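Local coordinates for protein glycoside hydrolase family 31 (PDB 5I0F) that degrades cycloalternan, acting as a retaining-type glycoside hydrolase of family 31 that forms a covalent glycosyl-enzyme intermediate in its TIM barrel, at residues D462-D467 against R498-L503; Y492-A497 against Q523-Y528; L435-S440 against Q446-Q451. All blocks are in the same frame, centred on the assembly; numbering follows the deposited sequence.

Contact 1: residues D462-D467 against R498-L503; sequences DGFKTD and RAYGDL. With BGC (beta-D-glucopyranose), chain C.
F464 and T466, two residues apart on the fourth strand of the (beta/alpha)8 TIM barrel, both turn outward onto Y500 of the helix that follows that strand. Strand 463-466 and helix segment 498-503 run almost exactly antiparallel, at 172°, with axes 9.0 Å apart, the usual layering of barrel strand and outer helix.

The aromatic contact is edge-to-face. Y500 brings its CD2 corner over one face of F464, toward the rim, with the ring planes at 62° and the centroids 5.0 Å apart. F464 CG lies anti to its carbonyl carbon, which carries the ring off the strand toward the helix. Apolar packing completes this side: L503 CD2 rests 3.9 Å from F464 CE2, one helical turn beyond the tyrosine.

A CH-pi contact serves the other end of the strand. The methyl CG2 of T466 sits over a face of the Y500 ring, 4.0 Å from its centroid and 27° off the normal. Threonine suits the place because its other branch is polar: OG1 is hydrogen-bonded to S515 OG on the next strand. Tyrosine likewise combines a ring for packing with a hydroxyl, which hydrogen-bonds to Q388 and W448.

The residues between and beyond these two face the glycan. K465 extends its chain into the pocket, where NZ makes a salt bridge to E330 and a weak hydrogen bond to the sugar. D467, just past the strand's end, is the residue trapped in covalent linkage, as expected of the nucleophile in a retaining enzyme. W387 NE1 donates a hydrogen bond to the linking oxygen, and D467 OD2 is joined to C1 of the glucopyranose at 1.4 Å.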
loop_
_atom_site.group_PDB
_atom_site.type_symbol
_atom_site.label_atom_id
_atom_site.label_comp_id
_atom_site.label_asym_id
_atom_site.label_seq_id
_atom_site.Cartn_x
_atom_site.Cartn_y
_atom_site.Cartn_z
ATOM N N ASP A 462 -10.589 -5.560 -19.735
ATOM C CA ASP A 462 -9.264 -5.091 -20.101
ATOM C C ASP A 462 -8.272 -5.046 -18.937
ATOM O O ASP A 462 -7.097 -4.721 -19.131
ATOM C CB ASP A 462 -9.397 -3.700 -20.689
ATOM C CG ASP A 462 -10.323 -3.680 -21.871
ATOM O OD1 ASP A 462 -9.910 -4.220 -22.891
ATOM O OD2 ASP A 462 -11.453 -3.131 -21.773
ATOM N N GLY A 463 -8.732 -5.345 -17.735
ATOM C CA GLY A 463 -7.841 -5.324 -16.595
ATOM C C GLY A 463 -8.569 -5.438 -15.287
ATOM O O GLY A 463 -9.816 -5.528 -15.252
ATOM N N PHE A 464 -7.785 -5.391 -14.211
ATOM C CA PHE A 464 -8.309 -5.562 -12.866
ATOM C C PHE A 464 -7.799 -4.509 -11.890
ATOM O O PHE A 464 -6.616 -4.152 -11.923
ATOM C CB PHE A 464 -7.930 -6.952 -12.336
ATOM C CG PHE A 464 -8.549 -8.095 -13.101
ATOM C CD1 PHE A 464 -9.827 -8.537 -12.797
ATOM C CD2 PHE A 464 -7.814 -8.771 -14.086
ATOM C CE1 PHE A 464 -10.381 -9.620 -13.481
ATOM C CE2 PHE A 464 -8.361 -9.831 -14.775
ATOM C CZ PHE A 464 -9.635 -10.258 -14.477
ATOM N N LYS A 465 -8.694 -4.008 -11.034
ATOM C CA LYS A 465 -8.303 -3.225 -9.868
ATOM C C LYS A 465 -8.072 -4.201 -8.716
ATOM O O LYS A 465 -9.024 -4.600 -8.029
ATOM C CB LYS A 465 -9.372 -2.196 -9.499
ATOM C CG LYS A 465 -8.948 -1.300 -8.340
ATOM C CD LYS A 465 -9.905 -0.144 -8.130
ATOM C CE LYS A 465 -9.406 0.756 -7.011
ATOM N NZ LYS A 465 -10.278 1.952 -6.833
ATOM N N THR A 466 -6.813 -4.569 -8.538
ATOM C CA THR A 466 -6.363 -5.569 -7.592
ATOM C C THR A 466 -6.143 -4.867 -6.262
ATOM O O THR A 466 -5.033 -4.547 -5.901
ATOM C CB THR A 466 -5.081 -6.260 -8.128
ATOM O OG1 THR A 466 -4.287 -5.308 -8.849
ATOM C CG2 THR A 466 -5.443 -7.389 -9.078
ATOM N N ASP A 467 -7.241 -4.623 -5.556
ATOM C CA ASP A 467 -7.262 -3.933 -4.275
ATOM C C ASP A 467 -6.822 -4.880 -3.140
ATOM O O ASP A 467 -6.803 -6.100 -3.306
ATOM C CB ASP A 467 -8.703 -3.422 -4.041
ATOM C CG ASP A 467 -8.816 -2.316 -3.008
ATOM O OD1 ASP A 467 -7.820 -1.828 -2.454
ATOM O OD2 ASP A 467 -9.985 -1.892 -2.758
ATOM N N ARG A 498 1.180 -9.879 -9.840
ATOM C CA ARG A 498 1.708 -10.821 -10.828
ATOM C C ARG A 498 0.670 -11.832 -11.325
ATOM O O ARG A 498 0.578 -12.092 -12.520
ATOM C CB ARG A 498 2.900 -11.576 -10.257
ATOM C CG ARG A 498 3.495 -12.605 -11.200
ATOM C CD ARG A 498 4.685 -13.318 -10.604
ATOM N NE ARG A 498 5.256 -14.250 -11.588
ATOM C CZ ARG A 498 6.248 -15.097 -11.352
ATOM N NH1 ARG A 498 6.818 -15.161 -10.162
ATOM N NH2 ARG A 498 6.668 -15.893 -12.328
ATOM N N ALA A 499 -0.090 -12.424 -10.406
ATOM C CA ALA A 499 -1.099 -13.453 -10.773
ATOM C C ALA A 499 -2.066 -12.921 -11.820
ATOM O O ALA A 499 -2.331 -13.588 -12.808
ATOM C CB ALA A 499 -1.879 -13.889 -9.543
ATOM N N TYR A 500 -2.578 -11.702 -11.605
ATOM C CA TYR A 500 -3.571 -11.136 -12.522
ATOM C C TYR A 500 -2.928 -10.606 -13.816
ATOM O O TYR A 500 -3.520 -10.730 -14.904
ATOM C CB TYR A 500 -4.412 -10.074 -11.831
ATOM C CG TYR A 500 -5.467 -10.632 -10.902
ATOM C CD1 TYR A 500 -5.169 -10.980 -9.570
ATOM C CD2 TYR A 500 -6.767 -10.812 -11.344
ATOM C CE1 TYR A 500 -6.156 -11.471 -8.720
ATOM C CE2 TYR A 500 -7.761 -11.286 -10.499
ATOM C CZ TYR A 500 -7.456 -11.621 -9.193
ATOM O OH TYR A 500 -8.481 -12.051 -8.373
ATOM N N GLY A 501 -1.720 -10.047 -13.711
ATOM C CA GLY A 501 -0.936 -9.694 -14.901
ATOM C C GLY A 501 -0.731 -10.892 -15.823
ATOM O O GLY A 501 -0.940 -10.794 -17.032
ATOM N N ASP A 502 -0.371 -12.041 -15.239
ATOM C CA ASP A 502 -0.188 -13.282 -16.005
ATOM C C ASP A 502 -1.495 -13.779 -16.651
ATOM O O ASP A 502 -1.467 -14.289 -17.782
ATOM C CB ASP A 502 0.429 -14.384 -15.129
ATOM C CG ASP A 502 1.881 -14.116 -14.786
ATOM O OD1 ASP A 502 2.495 -13.218 -15.401
ATOM O OD2 ASP A 502 2.428 -14.796 -13.880
ATOM N N LEU A 503 -2.629 -13.662 -15.944
ATOM C CA LEU A 503 -3.933 -13.989 -16.540
ATOM C C LEU A 503 -4.170 -13.177 -17.804
ATOM O O LEU A 503 -4.480 -13.726 -18.853
ATOM C CB LEU A 503 -5.083 -13.789 -15.536
ATOM C CG LEU A 503 -6.495 -13.953 -16.100
ATOM C CD1 LEU A 503 -6.675 -15.369 -16.645
ATOM C CD2 LEU A 503 -7.549 -13.587 -15.062
HETATM C C2 BGC C . -9.962 0.669 -2.153
HETATM C C3 BGC C . -11.065 1.668 -2.548
HETATM C C4 BGC C . -12.315 0.899 -2.963
HETATM C C5 BGC C . -12.755 -0.073 -1.858
HETATM C C6 BGC C . -13.874 -0.960 -2.390
HETATM C C1 BGC C . -10.357 -0.806 -1.882
HETATM O O2 BGC C . -8.762 1.174 -1.535
HETATM O O3 BGC C . -10.605 2.522 -3.599
HETATM O O4 BGC C . -13.386 1.812 -3.269
HETATM O O5 BGC C . -11.688 -0.912 -1.346
HETATM O O6 BGC C . -14.464 -1.722 -1.332
#

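Contact 2: residues Y492-A497 against Q523-Y528; sequences YPVNYA and QAHGLY
A497 and H525 meet through their CB atoms, 3.8 Å apart, where helix segment 492-497 comes closest to the loop leading into strand 527-529. Alanine is well matched to this spot: a single methyl lets the helix backbone come near, and the two CA atoms are only 5.9 Å apart. One turn earlier, V494 adds a second apolar touch, its CG1 lying 3.9 Å from CD2 of the imidazole. With CG1 anti to the backbone N (chi1 -175°), this methyl is the one carried to the imidazole, and the two side chains cross at about a right angle. The third member is Y528, whose hydroxyl oxygen lies 4.1 Å from A497 CB.

Water joins the two segments by a polar route. It lies in the plane of the Y528 ring, 2.8 Å from the phenol OH, and donates a weak hydrogen bond to P493 O. The same carbonyl accepts the helical bond from A497 N.

Farther out, A524 CB covers the centre of one face of the H525 ring, while R498 packs against this histidine from the helix. G526 takes a positive phi of 78°, a conformation that favours glycine, as the chain turns from H525 into the strand. L527 and Y528 then bond through their backbones to the strands on either side, 513-515 and 558-561. The whole is outer-layer packing of a TIM barrel, with the helix after strand four resting beside the entry to strand six.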
loop_
_atom_site.group_PDB
_atom_site.type_symbol
_atom_site.label_atom_id
_atom_site.label_comp_id
_atom_site.label_asym_id
_atom_site.label_seq_id
_atom_site.Cartn_x
_atom_site.Cartn_y
_atom_site.Cartn_z
ATOM N N TYR A 492 3.464 -10.876 -0.495
ATOM C CA TYR A 492 2.115 -11.206 -0.981
ATOM C C TYR A 492 1.597 -10.288 -2.111
ATOM O O TYR A 492 1.129 -10.782 -3.142
ATOM C CB TYR A 492 1.093 -11.231 0.169
ATOM C CG TYR A 492 -0.174 -11.910 -0.253
ATOM C CD1 TYR A 492 -1.160 -11.229 -0.946
ATOM C CD2 TYR A 492 -0.357 -13.274 -0.028
ATOM C CE1 TYR A 492 -2.301 -11.875 -1.413
ATOM C CE2 TYR A 492 -1.496 -13.924 -0.467
ATOM C CZ TYR A 492 -2.472 -13.227 -1.152
ATOM O OH TYR A 492 -3.611 -13.893 -1.572
ATOM N N PRO A 493 1.635 -8.959 -1.898
ATOM C CA PRO A 493 1.064 -8.105 -2.943
ATOM C C PRO A 493 1.785 -8.151 -4.286
ATOM O O PRO A 493 1.138 -7.922 -5.331
ATOM C CB PRO A 493 1.095 -6.702 -2.308
ATOM C CG PRO A 493 2.117 -6.773 -1.247
ATOM C CD PRO A 493 1.979 -8.168 -0.697
ATOM N N VAL A 494 3.072 -8.495 -4.273
ATOM C CA VAL A 494 3.830 -8.681 -5.511
ATOM C C VAL A 494 3.279 -9.893 -6.277
ATOM O O VAL A 494 3.000 -9.808 -7.469
ATOM C CB VAL A 494 5.335 -8.838 -5.237
ATOM C CG1 VAL A 494 6.121 -8.913 -6.535
ATOM C CG2 VAL A 494 5.838 -7.668 -4.391
ATOM N N ASN A 495 3.119 -11.014 -5.572
ATOM C CA ASN A 495 2.564 -12.232 -6.159
ATOM C C ASN A 495 1.113 -12.051 -6.647
ATOM O O ASN A 495 0.709 -12.599 -7.689
ATOM C CB ASN A 495 2.669 -13.368 -5.131
ATOM C CG ASN A 495 4.072 -13.947 -5.040
ATOM O OD1 ASN A 495 4.778 -14.002 -6.028
ATOM N ND2 ASN A 495 4.464 -14.414 -3.861
ATOM N N TYR A 496 0.342 -11.263 -5.903
ATOM C CA TYR A 496 -1.053 -10.953 -6.246
ATOM C C TYR A 496 -1.170 -10.195 -7.575
ATOM O O TYR A 496 -1.908 -10.612 -8.487
ATOM C CB TYR A 496 -1.643 -10.163 -5.086
ATOM C CG TYR A 496 -3.028 -9.580 -5.216
ATOM C CD1 TYR A 496 -4.067 -10.242 -5.870
ATOM C CD2 TYR A 496 -3.305 -8.336 -4.649
ATOM C CE1 TYR A 496 -5.350 -9.675 -5.934
ATOM C CE2 TYR A 496 -4.561 -7.771 -4.703
ATOM C CZ TYR A 496 -5.589 -8.441 -5.357
ATOM O OH TYR A 496 -6.847 -7.858 -5.400
ATOM N N ALA A 497 -0.453 -9.091 -7.680
ATOM C CA ALA A 497 -0.434 -8.304 -8.928
ATOM C C ALA A 497 0.093 -9.156 -10.075
ATOM O O ALA A 497 -0.510 -9.187 -11.152
ATOM C CB ALA A 497 0.399 -7.035 -8.766
ATOM N N GLN A 523 7.489 -3.039 -9.158
ATOM C CA GLN A 523 7.833 -2.217 -10.327
ATOM C C GLN A 523 7.453 -2.904 -11.668
ATOM O O GLN A 523 7.050 -2.226 -12.622
ATOM C CB GLN A 523 9.331 -1.900 -10.357
ATOM C CG GLN A 523 9.883 -1.084 -9.191
ATOM C CD GLN A 523 10.425 -1.908 -8.027
ATOM O OE1 GLN A 523 10.020 -3.053 -7.792
ATOM N NE2 GLN A 523 11.332 -1.301 -7.255
ATOM N N ALA A 524 7.564 -4.231 -11.720
ATOM C CA ALA A 524 7.269 -5.004 -12.914
ATOM C C ALA A 524 5.793 -5.294 -13.181
ATOM O O ALA A 524 5.455 -5.800 -14.257
ATOM C CB ALA A 524 8.061 -6.324 -12.882
ATOM N N HIS A 525 4.906 -4.993 -12.234
ATOM C CA HIS A 525 3.547 -5.536 -12.263
ATOM C C HIS A 525 2.495 -4.438 -12.226
ATOM O O HIS A 525 1.915 -4.164 -11.184
ATOM C CB HIS A 525 3.350 -6.528 -11.097
ATOM C CG HIS A 525 4.308 -7.674 -11.121
ATOM N ND1 HIS A 525 4.356 -8.584 -12.157
ATOM C CD2 HIS A 525 5.253 -8.064 -10.238
ATOM C CE1 HIS A 525 5.293 -9.475 -11.915
ATOM N NE2 HIS A 525 5.870 -9.169 -10.771
ATOM N N GLY A 526 2.255 -3.839 -13.382
ATOM C CA GLY A 526 1.123 -2.959 -13.587
ATOM C C GLY A 526 1.250 -1.562 -13.032
ATOM O O GLY A 526 2.359 -0.987 -12.994
ATOM N N LEU A 527 0.087 -1.037 -12.614
ATOM C CA LEU A 527 -0.137 0.335 -12.192
ATOM C C LEU A 527 -0.476 0.399 -10.706
ATOM O O LEU A 527 -0.905 -0.610 -10.106
ATOM C CB LEU A 527 -1.339 0.919 -12.942
ATOM C CG LEU A 527 -1.175 1.373 -14.371
ATOM C CD1 LEU A 527 -0.449 0.400 -15.261
ATOM C CD2 LEU A 527 -2.531 1.769 -14.930
ATOM N N TYR A 528 -0.274 1.583 -10.125
ATOM C CA TYR A 528 -0.458 1.813 -8.696
ATOM C C TYR A 528 -1.204 3.095 -8.417
ATOM O O TYR A 528 -1.059 4.069 -9.137
ATOM C CB TYR A 528 0.882 1.760 -7.937
ATOM C CG TYR A 528 1.438 0.365 -8.026
ATOM C CD1 TYR A 528 2.171 -0.042 -9.139
ATOM C CD2 TYR A 528 1.105 -0.600 -7.066
ATOM C CE1 TYR A 528 2.584 -1.365 -9.287
ATOM C CE2 TYR A 528 1.551 -1.909 -7.187
ATOM C CZ TYR A 528 2.280 -2.284 -8.299
ATOM O OH TYR A 528 2.647 -3.602 -8.409
HETATM O O HOH W 1 2.408 -5.354 -6.281
#

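Contact 3: residues L435-S440 against Q446-Q451; sequences LMPDLS and QWWTEQ
P437 sets the CB-CG edge of its ring down on one face of the W448 indole, the rest of the ring tilting up and away toward its N. CG stands almost directly above the centre of the six-membered ring, 3.6 Å from the centroid and only 8° off the normal, while CB sits over the rim at CE3, 3.5 Å from that atom. Such CH-pi packing suits both partners: proline offers a rigid set of slightly polarised C-H groups, and tryptophan a broad electron-rich face. The indole gets there because W448 CG is anti to the backbone N (chi1 -175°), which swings the ring from helix 442-450 toward the loop.

L439 approaches obliquely from farther along the loop. Its CD2 methyl lies 3.8 Å from W448 CB, so that leucine fills in by the root of the side chain while proline occupies the six-membered ring.

Between these two, D438 points the other way and shapes the loop. Its OD1 accepts from S440 N, closing an Asx turn, and also from S440 OG at 2.7 Å.

No hydrogen bond crosses between the segments; the adhesion is apolar contact and CH-pi packing, mostly dispersive. The one polar atom of the buried indole, NE1, is satisfied by the hydroxyl of Y500, which would favour a fixed rotation of the ring.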
loop_
_atom_site.group_PDB
_atom_site.type_symbol
_atom_site.label_atom_id
_atom_site.label_comp_id
_atom_site.label_asym_id
_atom_site.label_seq_id
_atom_site.Cartn_x
_atom_site.Cartn_y
_atom_site.Cartn_z
ATOM N N LEU A 435 -10.654 -16.382 3.979
ATOM C CA LEU A 435 -9.519 -17.206 3.543
ATOM C C LEU A 435 -8.642 -16.362 2.641
ATOM O O LEU A 435 -9.121 -15.406 2.019
ATOM C CB LEU A 435 -9.999 -18.402 2.738
ATOM C CG LEU A 435 -10.979 -19.340 3.431
ATOM C CD1 LEU A 435 -11.598 -20.282 2.417
ATOM C CD2 LEU A 435 -10.260 -20.106 4.508
ATOM N N MET A 436 -7.361 -16.717 2.569
ATOM C CA MET A 436 -6.428 -16.003 1.721
ATOM C C MET A 436 -5.780 -16.978 0.737
ATOM O O MET A 436 -5.092 -17.901 1.159
ATOM C CB MET A 436 -5.402 -15.299 2.617
ATOM C CG MET A 436 -4.576 -14.237 1.940
ATOM S SD MET A 436 -3.718 -13.181 3.164
ATOM C CE MET A 436 -3.028 -11.988 2.038
ATOM N N PRO A 437 -6.000 -16.788 -0.583
ATOM C CA PRO A 437 -5.383 -17.709 -1.527
ATOM C C PRO A 437 -3.869 -17.597 -1.495
ATOM O O PRO A 437 -3.304 -16.492 -1.251
ATOM C CB PRO A 437 -5.924 -17.260 -2.899
ATOM C CG PRO A 437 -6.275 -15.814 -2.711
ATOM C CD PRO A 437 -6.694 -15.682 -1.267
ATOM N N ASP A 438 -3.225 -18.733 -1.724
ATOM C CA ASP A 438 -1.770 -18.812 -1.754
ATOM C C ASP A 438 -1.346 -18.541 -3.183
ATOM O O ASP A 438 -1.523 -19.377 -4.054
ATOM C CB ASP A 438 -1.280 -20.187 -1.272
ATOM C CG ASP A 438 0.210 -20.214 -1.019
ATOM O OD1 ASP A 438 0.920 -19.460 -1.699
ATOM O OD2 ASP A 438 0.693 -20.987 -0.150
ATOM N N LEU A 439 -0.793 -17.356 -3.403
ATOM C CA LEU A 439 -0.384 -16.923 -4.721
ATOM C C LEU A 439 1.134 -16.989 -4.861
ATOM O O LEU A 439 1.699 -16.351 -5.759
ATOM C CB LEU A 439 -0.932 -15.498 -4.968
ATOM C CG LEU A 439 -2.454 -15.332 -4.782
ATOM C CD1 LEU A 439 -2.867 -13.875 -4.960
ATOM C CD2 LEU A 439 -3.246 -16.208 -5.748
ATOM N N SER A 440 1.792 -17.763 -3.984
ATOM C CA SER A 440 3.253 -17.842 -3.944
ATOM C C SER A 440 3.868 -18.783 -4.990
ATOM O O SER A 440 5.075 -18.722 -5.205
ATOM C CB SER A 440 3.744 -18.203 -2.528
ATOM O OG SER A 440 3.533 -19.577 -2.176
ATOM N N GLN A 446 -2.501 -19.734 -10.722
ATOM C CA GLN A 446 -3.363 -20.247 -11.784
ATOM C C GLN A 446 -4.733 -20.696 -11.282
ATOM O O GLN A 446 -5.740 -20.390 -11.943
ATOM C CB GLN A 446 -2.670 -21.313 -12.635
ATOM C CG GLN A 446 -1.701 -20.595 -13.574
ATOM C CD GLN A 446 -0.964 -21.468 -14.546
ATOM O OE1 GLN A 446 -1.239 -22.660 -14.674
ATOM N NE2 GLN A 446 -0.018 -20.866 -15.263
ATOM N N TRP A 447 -4.770 -21.360 -10.126
ATOM C CA TRP A 447 -6.031 -21.818 -9.554
ATOM C C TRP A 447 -6.956 -20.631 -9.278
ATOM O O TRP A 447 -8.123 -20.648 -9.638
ATOM C CB TRP A 447 -5.814 -22.649 -8.270
ATOM C CG TRP A 447 -7.037 -23.408 -7.914
ATOM C CD1 TRP A 447 -7.308 -24.713 -8.210
ATOM C CD2 TRP A 447 -8.188 -22.902 -7.235
ATOM N NE1 TRP A 447 -8.557 -25.056 -7.744
ATOM C CE2 TRP A 447 -9.122 -23.961 -7.153
ATOM C CE3 TRP A 447 -8.523 -21.656 -6.689
ATOM C CZ2 TRP A 447 -10.353 -23.818 -6.543
ATOM C CZ3 TRP A 447 -9.759 -21.506 -6.099
ATOM C CH2 TRP A 447 -10.668 -22.585 -6.036
ATOM N N TRP A 448 -6.431 -19.618 -8.610
ATOM C CA TRP A 448 -7.208 -18.445 -8.265
ATOM C C TRP A 448 -7.687 -17.685 -9.505
ATOM O O TRP A 448 -8.872 -17.338 -9.602
ATOM C CB TRP A 448 -6.354 -17.514 -7.391
ATOM C CG TRP A 448 -7.102 -16.321 -6.882
ATOM C CD1 TRP A 448 -6.962 -15.024 -7.293
ATOM C CD2 TRP A 448 -8.113 -16.310 -5.871
ATOM N NE1 TRP A 448 -7.810 -14.211 -6.590
ATOM C CE2 TRP A 448 -8.519 -14.972 -5.702
ATOM C CE3 TRP A 448 -8.701 -17.297 -5.079
ATOM C CZ2 TRP A 448 -9.490 -14.597 -4.789
ATOM C CZ3 TRP A 448 -9.688 -16.930 -4.172
ATOM C CH2 TRP A 448 -10.052 -15.576 -4.019
ATOM N N THR A 449 -6.789 -17.446 -10.456
ATOM C CA THR A 449 -7.138 -16.641 -11.626
ATOM C C THR A 449 -7.987 -17.405 -12.664
ATOM O O THR A 449 -8.714 -16.791 -13.426
ATOM C CB THR A 449 -5.892 -16.052 -12.309
ATOM O OG1 THR A 449 -4.980 -17.105 -12.627
ATOM C CG2 THR A 449 -5.219 -15.032 -11.388
ATOM N N GLU A 450 -7.906 -18.727 -12.693
ATOM C CA GLU A 450 -8.714 -19.512 -13.618
ATOM C C GLU A 450 -10.208 -19.291 -13.351
ATOM O O GLU A 450 -11.007 -19.260 -14.278
ATOM C CB GLU A 450 -8.361 -20.997 -13.510
ATOM C CG GLU A 450 -8.945 -21.863 -14.602
ATOM C CD GLU A 450 -8.494 -21.501 -16.017
ATOM O OE1 GLU A 450 -7.412 -20.918 -16.220
ATOM O OE2 GLU A 450 -9.260 -21.826 -16.957
ATOM N N GLN A 451 -10.567 -19.095 -12.086
ATOM C CA GLN A 451 -11.943 -18.729 -11.709
ATOM C C GLN A 451 -12.438 -17.437 -12.423
ATOM O O GLN A 451 -13.645 -17.266 -12.632
ATOM C CB GLN A 451 -12.042 -18.549 -10.189
ATOM C CG GLN A 451 -11.680 -19.771 -9.326
ATOM C CD GLN A 451 -12.839 -20.743 -9.126
ATOM O OE1 GLN A 451 -13.958 -20.323 -8.801
ATOM N NE2 GLN A 451 -12.576 -22.051 -9.291
#

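Following the chain, contact 3 comes first: 435-440 folds against 446-451, closing a short loop of five residues at the start of helix 442-450. It is complete before strand 463-466 begins. Contact 1 then spans 30 residues to bring that strand against helix 485-506. Contact 2 opens inside this span, at 492-497, and ends beyond it at 523-528, so contacts 1 and 2 cross and share one helix. Y496 OH, bonded to D467 O, links these two directly. Contact 3 is tied to both, by W448 to Y500 and by P437 O to Y492 OH. Helix 485-506 thereby joins barrel strands four and six to loop 435-440 and helix 442-450, which come before strand four in the chain.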